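Local coordinates for acyl-CoA N-acyltransferases (NAT) superfamily protein (Arabidopsis thaliana, PDB 6TH0), which probably transfers the acetyl group of acetyl-CoA to the N-terminal methionine of transmembrane proteins and to protein lysines, at residues Asp44-Asp52 with Leu63-Ile71. Sequence-based numbering, arbitrary orientation.
Sequences DIVSWAAVD and LIGFVTAKI
L63 sets its CB against A49 CB at 3.9 Å in the antiparallel hairpin of strands 45-52 and 63-73, part of the central sheet of this GNAT acetyltransferase domain. Next comes a classic beta bulge: I64 and G65 both face A50. A50 O takes the I64 N-H at 2.8 Å, while the bond from G65 N is weak. I64 CG1 sits between its backbone N and carbonyl carbon (chi1 50°), and from there CD1 folds back to A50 CB. G65 O receives A50 N in a nearly straight bond (175° at the hydrogen), though the donor stands well above the carbonyl plane. F66 turns its ring away from 44-52 to meet H23, on the face opposite V67. V67 and W48 exchange two backbone bonds, both in the carbonyl plane, and V67 CG1 lies 3.8 Å from W48 CB and equally far from CE3 on the indole, which it approaches obliquely. V119 of helix 111-123 packs on this pair, and V67 also neighbours L100, an acetyl-CoA-binding residue. T68 lays CG2 against S47 CB, while its OG1 is hydrogen-bonded to T99. Past it, A69 trades paired bonds with V46, and its CB touches V46 CG2. I45, flanked by helix 33-41, brings CG2 to A69 O and CG1 to K70 CB; an alanine here would probably open a gap between that helix and the sheet and leave K70 CB without its apolar neighbour. At the far end, I71 N reaches D44 O at 3.3 Å, and the same oxygen also meets K70 CA at 3.2 Å.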
loop_
_atom_site.group_PDB
_atom_site.type_symbol
_atom_site.label_atom_id
_atom_site.label_comp_id
_atom_site.label_asym_id
_atom_site.label_seq_id
_atom_site.Cartn_x
_atom_site.Cartn_y
_atom_site.Cartn_z
ATOM N N ASP A 44 -1.654 7.235 -12.040
ATOM C CA ASP A 44 -1.483 7.794 -10.704
ATOM C C ASP A 44 -1.530 6.751 -9.601
ATOM O O ASP A 44 -1.317 7.115 -8.440
ATOM C CB ASP A 44 -2.524 8.864 -10.403
ATOM C CG ASP A 44 -3.939 8.321 -10.441
ATOM O OD1 ASP A 44 -4.124 7.173 -10.898
ATOM O OD2 ASP A 44 -4.869 9.045 -10.028
ATOM N N ILE A 45 -1.658 5.469 -9.934
ATOM C CA ILE A 45 -1.555 4.400 -8.955
ATOM C C ILE A 45 -0.393 3.524 -9.377
ATOM O O ILE A 45 -0.299 3.122 -10.541
ATOM C CB ILE A 45 -2.843 3.556 -8.858
ATOM C CG1 ILE A 45 -3.972 4.368 -8.221
ATOM C CG2 ILE A 45 -2.583 2.214 -8.090
ATOM C CD1 ILE A 45 -5.216 3.542 -7.958
ATOM N N VAL A 46 0.520 3.289 -8.445
ATOM C CA VAL A 46 1.624 2.372 -8.644
ATOM C C VAL A 46 1.281 1.116 -7.871
ATOM O O VAL A 46 0.605 1.157 -6.832
ATOM C CB VAL A 46 2.992 2.957 -8.233
ATOM C CG1 VAL A 46 3.418 4.040 -9.211
ATOM C CG2 VAL A 46 2.940 3.511 -6.815
ATOM N N SER A 47 1.734 -0.017 -8.384
ATOM C CA SER A 47 1.400 -1.220 -7.641
ATOM C C SER A 47 2.328 -2.365 -8.004
ATOM O O SER A 47 3.014 -2.347 -9.030
ATOM C CB SER A 47 -0.051 -1.615 -7.911
ATOM O OG SER A 47 -0.219 -1.840 -9.297
ATOM N N TRP A 48 2.348 -3.356 -7.118
ATOM C CA TRP A 48 3.219 -4.510 -7.247
ATOM C C TRP A 48 2.434 -5.770 -6.929
ATOM O O TRP A 48 1.607 -5.785 -6.014
ATOM C CB TRP A 48 4.431 -4.396 -6.328
ATOM C CG TRP A 48 5.416 -3.382 -6.792
ATOM C CD1 TRP A 48 6.518 -3.611 -7.563
ATOM C CD2 TRP A 48 5.398 -1.969 -6.530
ATOM N NE1 TRP A 48 7.188 -2.437 -7.790
ATOM C CE2 TRP A 48 6.525 -1.415 -7.161
ATOM C CE3 TRP A 48 4.543 -1.125 -5.816
ATOM C CZ2 TRP A 48 6.822 -0.046 -7.110
ATOM C CZ3 TRP A 48 4.837 0.228 -5.754
ATOM C CH2 TRP A 48 5.968 0.758 -6.409
ATOM N N ALA A 49 2.704 -6.823 -7.681
ATOM C CA ALA A 49 2.148 -8.136 -7.420
ATOM C C ALA A 49 3.272 -9.039 -6.941
ATOM O O ALA A 49 4.426 -8.885 -7.345
ATOM C CB ALA A 49 1.493 -8.722 -8.677
ATOM N N ALA A 50 2.934 -9.949 -6.043
ATOM C CA ALA A 50 3.805 -11.055 -5.671
ATOM C C ALA A 50 3.271 -12.309 -6.337
ATOM O O ALA A 50 2.064 -12.562 -6.296
ATOM C CB ALA A 50 3.847 -11.244 -4.153
ATOM N N VAL A 51 4.155 -13.074 -6.972
ATOM C CA VAL A 51 3.767 -14.312 -7.633
ATOM C C VAL A 51 4.720 -15.430 -7.236
ATOM O O VAL A 51 5.890 -15.198 -6.916
ATOM C CB VAL A 51 3.738 -14.156 -9.173
ATOM C CG1 VAL A 51 2.799 -13.023 -9.577
ATOM C CG2 VAL A 51 5.149 -13.914 -9.718
ATOM N N ASP A 52 4.193 -16.650 -7.213
ATOM C CA ASP A 52 4.983 -17.868 -7.056
ATOM C C ASP A 52 4.877 -18.615 -8.383
ATOM O O ASP A 52 3.944 -19.391 -8.594
ATOM C CB ASP A 52 4.482 -18.705 -5.884
ATOM C CG ASP A 52 5.260 -19.995 -5.698
ATOM O OD1 ASP A 52 6.205 -20.270 -6.467
ATOM O OD2 ASP A 52 4.906 -20.748 -4.772
ATOM N N LEU A 63 -1.304 -13.774 -9.103
ATOM C CA LEU A 63 -0.707 -13.113 -7.949
ATOM C C LEU A 63 -1.202 -13.741 -6.648
ATOM O O LEU A 63 -2.350 -14.182 -6.541
ATOM C CB LEU A 63 -1.009 -11.609 -7.964
ATOM C CG LEU A 63 -2.452 -11.113 -7.841
ATOM C CD1 LEU A 63 -2.860 -10.995 -6.392
ATOM C CD2 LEU A 63 -2.610 -9.762 -8.543
ATOM N N ILE A 64 -0.317 -13.796 -5.655
ATOM C CA ILE A 64 -0.669 -14.242 -4.314
ATOM C C ILE A 64 -0.418 -13.153 -3.273
ATOM O O ILE A 64 -0.601 -13.376 -2.072
ATOM C CB ILE A 64 0.063 -15.555 -3.965
ATOM C CG1 ILE A 64 1.559 -15.459 -4.262
ATOM C CG2 ILE A 64 -0.530 -16.701 -4.774
ATOM C CD1 ILE A 64 2.345 -14.640 -3.260
ATOM N N GLY A 65 -0.038 -11.964 -3.721
ATOM C CA GLY A 65 0.124 -10.827 -2.836
ATOM C C GLY A 65 0.084 -9.580 -3.685
ATOM O O GLY A 65 0.286 -9.634 -4.898
ATOM N N PHE A 66 -0.216 -8.453 -3.043
ATOM C CA PHE A 66 -0.346 -7.211 -3.798
ATOM C C PHE A 66 -0.087 -6.042 -2.864
ATOM O O PHE A 66 -0.266 -6.149 -1.649
ATOM C CB PHE A 66 -1.750 -7.090 -4.412
ATOM C CG PHE A 66 -2.824 -7.089 -3.399
ATOM C CD1 PHE A 66 -3.197 -5.911 -2.771
ATOM C CD2 PHE A 66 -3.410 -8.283 -2.988
ATOM C CE1 PHE A 66 -4.171 -5.915 -1.777
ATOM C CE2 PHE A 66 -4.378 -8.288 -2.010
ATOM C CZ PHE A 66 -4.776 -7.112 -1.414
ATOM N N VAL A 67 0.354 -4.921 -3.438
ATOM C CA VAL A 67 0.326 -3.636 -2.748
ATOM C C VAL A 67 -0.024 -2.577 -3.787
ATOM O O VAL A 67 0.425 -2.674 -4.933
ATOM C CB VAL A 67 1.667 -3.309 -2.069
ATOM C CG1 VAL A 67 2.774 -3.191 -3.110
ATOM C CG2 VAL A 67 1.553 -2.039 -1.232
ATOM N N THR A 68 -0.948 -1.676 -3.449
ATOM C CA THR A 68 -1.310 -0.557 -4.319
ATOM C C THR A 68 -1.037 0.773 -3.620
ATOM O O THR A 68 -1.145 0.883 -2.389
ATOM C CB THR A 68 -2.770 -0.617 -4.735
ATOM O OG1 THR A 68 -3.589 -0.523 -3.565
ATOM C CG2 THR A 68 -3.057 -1.930 -5.464
ATOM N N ALA A 69 -0.655 1.786 -4.403
ATOM C CA ALA A 69 -0.290 3.077 -3.839
ATOM C C ALA A 69 -0.600 4.176 -4.854
ATOM O O ALA A 69 -0.587 3.950 -6.065
ATOM C CB ALA A 69 1.196 3.134 -3.445
ATOM N N LYS A 70 -0.804 5.389 -4.360
ATOM C CA LYS A 70 -1.027 6.502 -5.270
ATOM C C LYS A 70 -0.137 7.657 -4.874
ATOM O O LYS A 70 0.343 7.747 -3.742
ATOM C CB LYS A 70 -2.491 6.968 -5.299
ATOM C CG LYS A 70 -2.982 7.584 -3.996
ATOM C CD LYS A 70 -4.343 8.233 -4.208
ATOM C CE LYS A 70 -4.903 8.825 -2.920
ATOM N NZ LYS A 70 -6.231 9.458 -3.162
ATOM N N ILE A 71 0.063 8.533 -5.832
ATOM C CA ILE A 71 0.953 9.664 -5.658
ATOM C C ILE A 71 0.126 10.859 -5.210
ATOM O O ILE A 71 -0.953 11.126 -5.758
ATOM C CB ILE A 71 1.709 9.929 -6.965
ATOM C CG1 ILE A 71 2.408 8.637 -7.403
ATOM C CG2 ILE A 71 2.729 11.029 -6.762
ATOM C CD1 ILE A 71 3.488 8.164 -6.455
#